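Local coordinates for protein-tyrosine-phosphatase PTP1 (Arabidopsis thaliana, PDB 6KRW) that removes phosphate from phosphotyrosine in proteins, dephosphorylating MPK6 and, in vitro, MPK4, and helping to hold plant defense responses in check, at residues A[173-185]-A[192-204]. Residues are numbered along the deposited sequence; the frame is centred on the assembly and turned at random.
Sequences TDTSLMLRNLEVN and QPMSVLHIQYPEW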
ATOM      1  N   THR A 173       8.565  13.619  11.260  1.00 45.50           N
ATOM      2  CA  THR A 173       7.763  14.781  10.841  1.00 35.63           C
ATOM      3  C   THR A 173       6.891  15.223  12.012  1.00 32.74           C
ATOM      4  O   THR A 173       6.743  14.445  12.966  1.00 39.06           O
ATOM      5  CB  THR A 173       6.858  14.373   9.674  1.00 42.80           C
ATOM      6  OG1 THR A 173       5.885  13.466  10.205  1.00 38.30           O
ATOM      7  CG2 THR A 173       7.639  13.761   8.537  1.00 46.11           C
ATOM      8  N   ASP A 174       6.254  16.383  11.881  1.00 37.20           N
ATOM      9  CA  ASP A 174       5.294  16.933  12.877  1.00 49.85           C
ATOM     10  C   ASP A 174       4.039  16.048  12.984  1.00 42.56           C
ATOM     11  O   ASP A 174       3.365  16.098  14.014  1.00 40.23           O
ATOM     12  CB  ASP A 174       4.869  18.358  12.505  1.00 49.55           C
ATOM     13  CG  ASP A 174       6.004  19.371  12.472  1.00 71.72           C
ATOM     14  OD1 ASP A 174       6.967  19.203  13.236  1.00 60.78           O
ATOM     15  OD2 ASP A 174       5.905  20.332  11.691  1.00 76.57           O
ATOM     16  N   THR A 175       3.719  15.271  11.946  1.00 44.33           N
ATOM     17  CA  THR A 175       2.474  14.463  11.850  1.00 41.27           C
ATOM     18  C   THR A 175       2.680  13.002  12.282  1.00 42.99           C
ATOM     19  O   THR A 175       1.774  12.212  12.025  1.00 36.72           O
ATOM     20  CB  THR A 175       1.946  14.539  10.414  1.00 40.94           C
ATOM     21  OG1 THR A 175       3.005  14.176   9.529  1.00 44.25           O
ATOM     22  CG2 THR A 175       1.485  15.931  10.051  1.00 47.28           C
ATOM     23  N   SER A 176       3.817  12.675  12.914  1.00 43.40           N
ATOM     24  CA  SER A 176       4.203  11.357  13.492  1.00 51.84           C
ATOM     25  C   SER A 176       4.760  10.401  12.440  1.00 45.12           C
ATOM     26  O   SER A 176       5.001   9.264  12.820  1.00 46.43           O
ATOM     27  CB  SER A 176       3.150  10.662  14.339  1.00 57.95           C
ATOM     28  OG  SER A 176       2.436  11.584  15.146  1.00 69.51           O
ATOM     29  N   LEU A 177       5.047  10.841  11.219  1.00 37.38           N
ATOM     30  CA  LEU A 177       5.693   9.897  10.274  1.00 34.38           C
ATOM     31  C   LEU A 177       7.154   9.702  10.680  1.00 47.59           C
ATOM     32  O   LEU A 177       7.749  10.643  11.139  1.00 46.67           O
ATOM     33  CB  LEU A 177       5.601  10.472   8.868  1.00 37.65           C
ATOM     34  CG  LEU A 177       4.188  10.672   8.340  1.00 35.43           C
ATOM     35  CD1 LEU A 177       4.266  11.233   6.925  1.00 34.01           C
ATOM     36  CD2 LEU A 177       3.391   9.357   8.346  1.00 32.74           C
ATOM     37  N   MET A 178       7.681   8.507  10.426  1.00 36.81           N
ATOM     38  CA  MET A 178       9.116   8.157  10.565  1.00 45.83           C
ATOM     39  C   MET A 178       9.672   7.873   9.183  1.00 57.51           C
ATOM     40  O   MET A 178       9.089   6.986   8.484  1.00 42.94           O
ATOM     41  CB  MET A 178       9.308   6.959  11.483  1.00 51.80           C
ATOM     42  CG  MET A 178       9.234   7.307  12.942  1.00 67.33           C
ATOM     43  SD  MET A 178       9.221   5.841  13.972  0.80 53.24           S
ATOM     44  CE  MET A 178       7.536   5.271  13.716  1.00 67.22           C
ATOM     45  N   LEU A 179      10.583   8.700   8.718  1.00 58.86           N
ATOM     46  CA  LEU A 179      11.247   8.610   7.413  1.00 62.15           C
ATOM     47  C   LEU A 179      12.615   7.980   7.575  1.00 50.19           C
ATOM     48  O   LEU A 179      13.409   8.580   8.220  1.00 74.48           O
ATOM     49  CB  LEU A 179      11.303   9.983   6.753  1.00 77.68           C
ATOM     50  CG  LEU A 179      10.020  10.804   6.814  1.00 83.63           C
ATOM     51  CD1 LEU A 179      10.259  12.187   6.238  1.00147.59           C
ATOM     52  CD2 LEU A 179       8.872  10.129   6.070  1.00 66.81           C
ATOM     53  N   ARG A 180      12.842   6.825   6.965  1.00 55.41           N
ATOM     54  CA  ARG A 180      14.144   6.140   6.977  1.00 72.74           C
ATOM     55  C   ARG A 180      14.657   5.996   5.556  1.00 56.13           C
ATOM     56  O   ARG A 180      14.018   5.303   4.772  1.00 73.69           O
ATOM     57  CB  ARG A 180      14.056   4.782   7.649  1.00 62.28           C
ATOM     58  CG  ARG A 180      13.607   4.799   9.094  1.00 46.98           C
ATOM     59  CD  ARG A 180      13.502   3.398   9.640  1.00 48.10           C
ATOM     60  NE  ARG A 180      13.316   3.319  11.086  1.00 44.72           N
ATOM     61  CZ  ARG A 180      12.138   3.334  11.723  1.00 54.94           C
ATOM     62  NH1 ARG A 180      10.994   3.465  11.068  1.00 55.31           N
ATOM     63  NH2 ARG A 180      12.108   3.218  13.038  1.00 57.78           N
ATOM     64  N   ASN A 181      15.775   6.635   5.263  1.00 48.72           N
ATOM     65  CA  ASN A 181      16.514   6.436   3.997  1.00 40.91           C
ATOM     66  C   ASN A 181      17.368   5.181   4.160  1.00 53.72           C
ATOM     67  O   ASN A 181      18.347   5.180   4.954  1.00 51.01           O
ATOM     68  CB  ASN A 181      17.373   7.649   3.674  1.00 49.70           C
ATOM     69  CG  ASN A 181      17.874   7.644   2.250  1.00 52.71           C
ATOM     70  OD1 ASN A 181      18.719   6.830   1.884  1.00 64.68           O
ATOM     71  ND2 ASN A 181      17.366   8.561   1.446  1.00 74.44           N
ATOM     72  N   LEU A 182      16.985   4.131   3.429  1.00 34.81           N
ATOM     73  CA  LEU A 182      17.609   2.805   3.577  1.00 35.68           C
ATOM     74  C   LEU A 182      18.434   2.510   2.335  1.00 40.65           C
ATOM     75  O   LEU A 182      18.125   3.010   1.238  1.00 41.62           O
ATOM     76  CB  LEU A 182      16.526   1.735   3.718  1.00 39.02           C
ATOM     77  CG  LEU A 182      15.611   1.875   4.932  1.00 39.11           C
ATOM     78  CD1 LEU A 182      14.609   0.718   4.987  1.00 37.60           C
ATOM     79  CD2 LEU A 182      16.455   1.992   6.195  1.00 41.17           C
ATOM     80  N   GLU A 183      19.451   1.693   2.540  1.00 40.80           N
ATOM     81  CA  GLU A 183      20.362   1.246   1.482  1.00 42.27           C
ATOM     82  C   GLU A 183      20.396  -0.269   1.550  1.00 40.20           C
ATOM     83  O   GLU A 183      20.741  -0.815   2.614  1.00 45.63           O
ATOM     84  CB  GLU A 183      21.732   1.851   1.717  1.00 55.66           C
ATOM     85  CG  GLU A 183      22.838   1.216   0.913  1.00 80.05           C
ATOM     86  CD  GLU A 183      24.199   1.823   1.210  1.00 92.50           C
ATOM     87  OE1 GLU A 183      24.285   3.070   1.316  1.00 68.33           O
ATOM     88  OE2 GLU A 183      25.162   1.047   1.363  1.00114.31           O
ATOM     89  N   VAL A 184      20.031  -0.915   0.446  1.00 45.69           N
ATOM     90  CA  VAL A 184      19.967  -2.393   0.382  1.00 46.03           C
ATOM     91  C   VAL A 184      20.817  -2.854  -0.801  1.00 49.23           C
ATOM     92  O   VAL A 184      20.844  -2.169  -1.838  1.00 49.41           O
ATOM     93  CB  VAL A 184      18.502  -2.862   0.291  1.00 40.00           C
ATOM     94  CG1 VAL A 184      17.860  -2.489  -1.037  1.00 44.89           C
ATOM     95  CG2 VAL A 184      18.390  -4.352   0.537  1.00 51.11           C
ATOM     96  N   ASN A 185      21.495  -3.981  -0.640  1.00 48.13           N
ATOM     97  CA  ASN A 185      22.262  -4.563  -1.766  1.00 50.31           C
ATOM     98  C   ASN A 185      22.620  -6.010  -1.444  1.00 43.87           C
ATOM     99  O   ASN A 185      22.509  -6.425  -0.273  1.00 48.54           O
ATOM    100  CB  ASN A 185      23.516  -3.743  -2.082  1.00 53.03           C
ATOM    101  CG  ASN A 185      24.508  -3.713  -0.940  1.00 75.51           C
ATOM    102  OD1 ASN A 185      24.282  -3.051   0.074  1.00 93.39           O
ATOM    103  ND2 ASN A 185      25.617  -4.417  -1.102  1.00 88.95           N
ATOM    104  N   GLN A 192      26.473  -0.185  -7.436  1.00 75.60           N
ATOM    105  CA  GLN A 192      26.069   0.693  -6.313  1.00 72.71           C
ATOM    106  C   GLN A 192      24.834   0.111  -5.642  1.00 62.08           C
ATOM    107  O   GLN A 192      23.987  -0.484  -6.302  1.00 65.99           O
ATOM    108  CB  GLN A 192      25.767   2.105  -6.812  1.00 98.35           C
ATOM    109  CG  GLN A 192      27.008   2.883  -7.228  1.00 93.92           C
ATOM    110  CD  GLN A 192      27.582   3.703  -6.099  1.00 95.77           C
ATOM    111  OE1 GLN A 192      28.174   3.177  -5.156  1.00 82.97           O
ATOM    112  NE2 GLN A 192      27.408   5.012  -6.192  1.00107.30           N
ATOM    113  N   PRO A 193      24.690   0.273  -4.309  1.00 48.20           N
ATOM    114  CA  PRO A 193      23.504  -0.234  -3.626  1.00 53.49           C
ATOM    115  C   PRO A 193      22.255   0.579  -3.984  1.00 44.70           C
ATOM    116  O   PRO A 193      22.351   1.646  -4.559  1.00 46.58           O
ATOM    117  CB  PRO A 193      23.859  -0.089  -2.143  1.00 55.91           C
ATOM    118  CG  PRO A 193      24.841   1.052  -2.114  1.00 50.39           C
ATOM    119  CD  PRO A 193      25.632   0.945  -3.399  1.00 45.84           C
ATOM    120  N   MET A 194      21.097   0.045  -3.617  1.00 42.32           N
ATOM    121  CA  MET A 194      19.793   0.641  -3.970  1.00 44.64           C
ATOM    122  C   MET A 194      19.219   1.419  -2.781  1.00 38.56           C
ATOM    123  O   MET A 194      19.244   0.912  -1.641  1.00 41.19           O
ATOM    124  CB  MET A 194      18.827  -0.469  -4.370  1.00 46.07           C
ATOM    125  CG  MET A 194      17.443   0.014  -4.619  1.00 46.76           C
ATOM    126  SD  MET A 194      16.475  -1.361  -5.260  0.68 52.00           S
ATOM    127  CE  MET A 194      14.874  -1.004  -4.553  1.00 52.76           C
ATOM    128  N   SER A 195      18.726   2.626  -3.043  1.00 42.69           N
ATOM    129  CA  SER A 195      18.129   3.513  -2.012  1.00 41.41           C
ATOM    130  C   SER A 195      16.617   3.309  -1.973  1.00 36.28           C
ATOM    131  O   SER A 195      15.981   3.355  -3.017  1.00 38.02           O
ATOM    132  CB  SER A 195      18.491   4.955  -2.254  1.00 58.24           C
ATOM    133  OG  SER A 195      19.887   5.131  -2.118  1.00 72.26           O
ATOM    134  N   VAL A 196      16.079   3.121  -0.775  1.00 33.41           N
ATOM    135  CA  VAL A 196      14.626   2.964  -0.554  1.00 36.23           C
ATOM    136  C   VAL A 196      14.199   3.913   0.554  1.00 40.04           C
ATOM    137  O   VAL A 196      14.788   3.839   1.647  1.00 40.96           O
ATOM    138  CB  VAL A 196      14.300   1.512  -0.183  1.00 38.11           C
ATOM    139  CG1 VAL A 196      12.812   1.363   0.086  1.00 37.05           C
ATOM    140  CG2 VAL A 196      14.786   0.548  -1.260  1.00 36.59           C
ATOM    141  N   LEU A 197      13.201   4.745   0.282  1.00 35.11           N
ATOM    142  CA  LEU A 197      12.586   5.560   1.365  1.00 33.73           C
ATOM    143  C   LEU A 197      11.477   4.752   2.039  1.00 32.18           C
ATOM    144  O   LEU A 197      10.511   4.318   1.361  1.00 31.28           O
ATOM    145  CB  LEU A 197      12.034   6.882   0.830  1.00 35.49           C
ATOM    146  CG  LEU A 197      11.433   7.796   1.905  1.00 39.06           C
ATOM    147  CD1 LEU A 197      12.486   8.248   2.909  1.00 43.30           C
ATOM    148  CD2 LEU A 197      10.748   8.987   1.252  1.00 41.34           C
ATOM    149  N   HIS A 198      11.652   4.513   3.324  1.00 31.37           N
ATOM    150  CA  HIS A 198      10.707   3.804   4.206  1.00 29.31           C
ATOM    151  C   HIS A 198       9.927   4.828   5.007  1.00 30.01           C
ATOM    152  O   HIS A 198      10.544   5.648   5.727  1.00 34.82           O
ATOM    153  CB  HIS A 198      11.449   2.790   5.053  1.00 25.46           C
ATOM    154  CG  HIS A 198      10.614   1.890   5.886  1.00 26.43           C
ATOM    155  ND1 HIS A 198      10.138   2.228   7.135  1.00 31.69           N
ATOM    156  CD2 HIS A 198      10.209   0.616   5.653  1.00 28.84           C
ATOM    157  CE1 HIS A 198       9.500   1.209   7.670  1.00 30.35           C
ATOM    158  NE2 HIS A 198       9.497   0.199   6.743  1.00 28.85           N
ATOM    159  N   ILE A 199       8.612   4.779   4.900  1.00 35.98           N
ATOM    160  CA  ILE A 199       7.695   5.703   5.612  1.00 32.90           C
ATOM    161  C   ILE A 199       6.835   4.873   6.548  1.00 39.28           C
ATOM    162  O   ILE A 199       6.048   4.059   6.062  1.00 30.62           O
ATOM    163  CB  ILE A 199       6.862   6.546   4.631  1.00 32.64           C
ATOM    164  CG1 ILE A 199       7.730   7.267   3.603  1.00 33.25           C
ATOM    165  CG2 ILE A 199       5.974   7.512   5.380  1.00 31.79           C
ATOM    166  CD1 ILE A 199       6.931   7.978   2.520  1.00 35.51           C
ATOM    167  N   GLN A 200       6.969   5.092   7.849  1.00 32.25           N
ATOM    168  CA  GLN A 200       6.159   4.373   8.847  1.00 29.36           C
ATOM    169  C   GLN A 200       5.180   5.322   9.540  1.00 33.75           C
ATOM    170  O   GLN A 200       5.626   6.384  10.014  1.00 34.22           O
ATOM    171  CB  GLN A 200       7.031   3.661   9.874  1.00 32.31           C
ATOM    172  CG  GLN A 200       6.173   2.895  10.872  1.00 37.10           C
ATOM    173  CD  GLN A 200       6.921   2.218  11.988  1.00 39.97           C
ATOM    174  OE1 GLN A 200       8.097   2.488  12.236  1.00 43.40           O
ATOM    175  NE2 GLN A 200       6.208   1.365  12.702  1.00 35.76           N
ATOM    176  N   TYR A 201       3.928   4.898   9.661  1.00 29.30           N
ATOM    177  CA  TYR A 201       2.826   5.606  10.347  1.00 28.63           C
ATOM    178  C   TYR A 201       2.273   4.724  11.488  1.00 40.48           C
ATOM    179  O   TYR A 201       1.521   3.809  11.225  1.00 35.70           O
ATOM    180  CB  TYR A 201       1.746   6.000   9.347  1.00 31.40           C
ATOM    181  CG  TYR A 201       0.605   6.759   9.956  1.00 30.24           C
ATOM    182  CD1 TYR A 201       0.816   7.689  10.971  1.00 33.38           C
ATOM    183  CD2 TYR A 201      -0.683   6.583   9.505  1.00 31.85           C
ATOM    184  CE1 TYR A 201      -0.237   8.396  11.536  1.00 34.57           C
ATOM    185  CE2 TYR A 201      -1.742   7.287  10.044  1.00 33.61           C
ATOM    186  CZ  TYR A 201      -1.524   8.205  11.052  1.00 34.53           C
ATOM    187  OH  TYR A 201      -2.594   8.877  11.559  1.00 37.82           O
ATOM    188  N   PRO A 202       2.620   4.882  12.839  1.00 37.00           N
ATOM    189  CA  PRO A 202       2.139   4.023  14.003  1.00 33.56           C
ATOM    190  C   PRO A 202       0.795   4.410  14.644  1.00 36.25           C
ATOM    191  O   PRO A 202       0.369   3.722  15.546  1.00 35.47           O
ATOM    192  CB  PRO A 202       3.303   4.225  14.996  1.00 39.04           C
ATOM    193  CG  PRO A 202       3.707   5.668  14.769  1.00 42.38           C
ATOM    194  CD  PRO A 202       3.601   5.876  13.275  1.00 37.08           C
ATOM    195  N   GLU A 203       0.067   5.348  14.022  1.00 33.06           N
ATOM    196  CA  GLU A 203      -1.171   5.789  14.723  1.00 32.14           C
ATOM    197  C   GLU A 203      -2.391   5.441  13.879  1.00 34.24           C
ATOM    198  O   GLU A 203      -3.385   6.157  13.908  1.00 29.53           O
ATOM    199  CB  GLU A 203      -1.087   7.268  15.061  1.00 37.81           C
ATOM    200  CG  GLU A 203      -0.043   7.553  16.137  1.00 44.16           C
ATOM    201  CD  GLU A 203      -0.090   6.643  17.364  1.00 40.68           C
ATOM    202  OE1 GLU A 203       0.983   6.130  17.755  1.00 38.08           O
ATOM    203  OE2 GLU A 203      -1.183   6.453  17.960  1.00 35.50           O
ATOM    204  N   TRP A 204      -2.316   4.314  13.195  1.00 31.82           N
ATOM    205  CA  TRP A 204      -3.496   3.800  12.461  1.00 28.13           C
ATOM    206  C   TRP A 204      -3.800   2.422  13.026  1.00 27.85           C
ATOM    207  O   TRP A 204      -3.150   1.440  12.666  1.00 30.89           O
ATOM    208  CB  TRP A 204      -3.202   3.752  10.968  1.00 25.54           C
ATOM    209  CG  TRP A 204      -4.397   3.529  10.090  1.00 26.63           C
ATOM    210  CD1 TRP A 204      -5.606   3.026  10.441  1.00 23.27           C
ATOM    211  CD2 TRP A 204      -4.481   3.836   8.696  1.00 24.68           C
ATOM    212  NE1 TRP A 204      -6.450   2.986   9.359  1.00 24.12           N
ATOM    213  CE2 TRP A 204      -5.798   3.508   8.280  1.00 21.85           C
ATOM    214  CE3 TRP A 204      -3.598   4.395   7.766  1.00 23.99           C
ATOM    215  CZ2 TRP A 204      -6.231   3.652   6.969  1.00 23.68           C
ATOM    216  CZ3 TRP A 204      -4.039   4.546   6.466  1.00 22.64           C
ATOM    217  CH2 TRP A 204      -5.332   4.187   6.082  1.00 23.46           C
TER
HETATM  218  O   HOH W   1      10.376   4.521   8.734  1.00 34.80           O
HETATM  219  O   HOH W   2       9.588   1.666  14.770  1.00 57.66           O
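Arg180 and His198 face each other in a hydrogen-bonded pair at the middle of an antiparallel beta hairpin, strand 178-185 against 194-200, with Arg180 N donating a hydrogen bond to His198 O at 2.9 Å. Matching reciprocal backbone bonds join Met178 to Gln200, Leu182 to Val196 and Val184 to Met194. The Arg180 side chain rises with its CB 4.2 Å from His198 CB. Its CG stands anti to the carbonyl carbon (chi1 -60°), and the extended chain from CG to NE lifts the guanidinium off the sheet and slants it toward the amide of Gln200. NH1 meets Gln200 OE1 at the guanidinium's edge, in a long bond of 3.3 Å bent to 152°, the planes 40° apart. A bound water accepts from Arg180 NH1 at 2.6 Å, donates to Met178 O and lies in the plane of the His198 ring beside ND1; NH2 reaches a second water only weakly, and that water donates to Gln200 OE1. With an alanine here the NH1 bond is gone, and Gln200 OE1, left to the second water, and the first water are likely to be held less firmly. Met178, bent at its last torsion, lays CE 3.2 Å from Gln200 OE1 and against Pro202. On the reverse face Leu179 CD2 packs on Ile199 CG1 at 3.9 Å; at the far end the Glu183 side chain runs across the Pro193 ring, CG 3.5 Å from Pro193 CB. His198 NE2 bonds to Tyr150 OH. Past strand 194-200 comes Trp204, which opens the WPD loop and whose O accepts from Arg243 NH1 of the probable substrate site. Strand 163-172 flanks 178-185 and strand 131-134 flanks 194-200 in the mixed central sheet, with helix 214-223 packed against Thr175 and Tyr201.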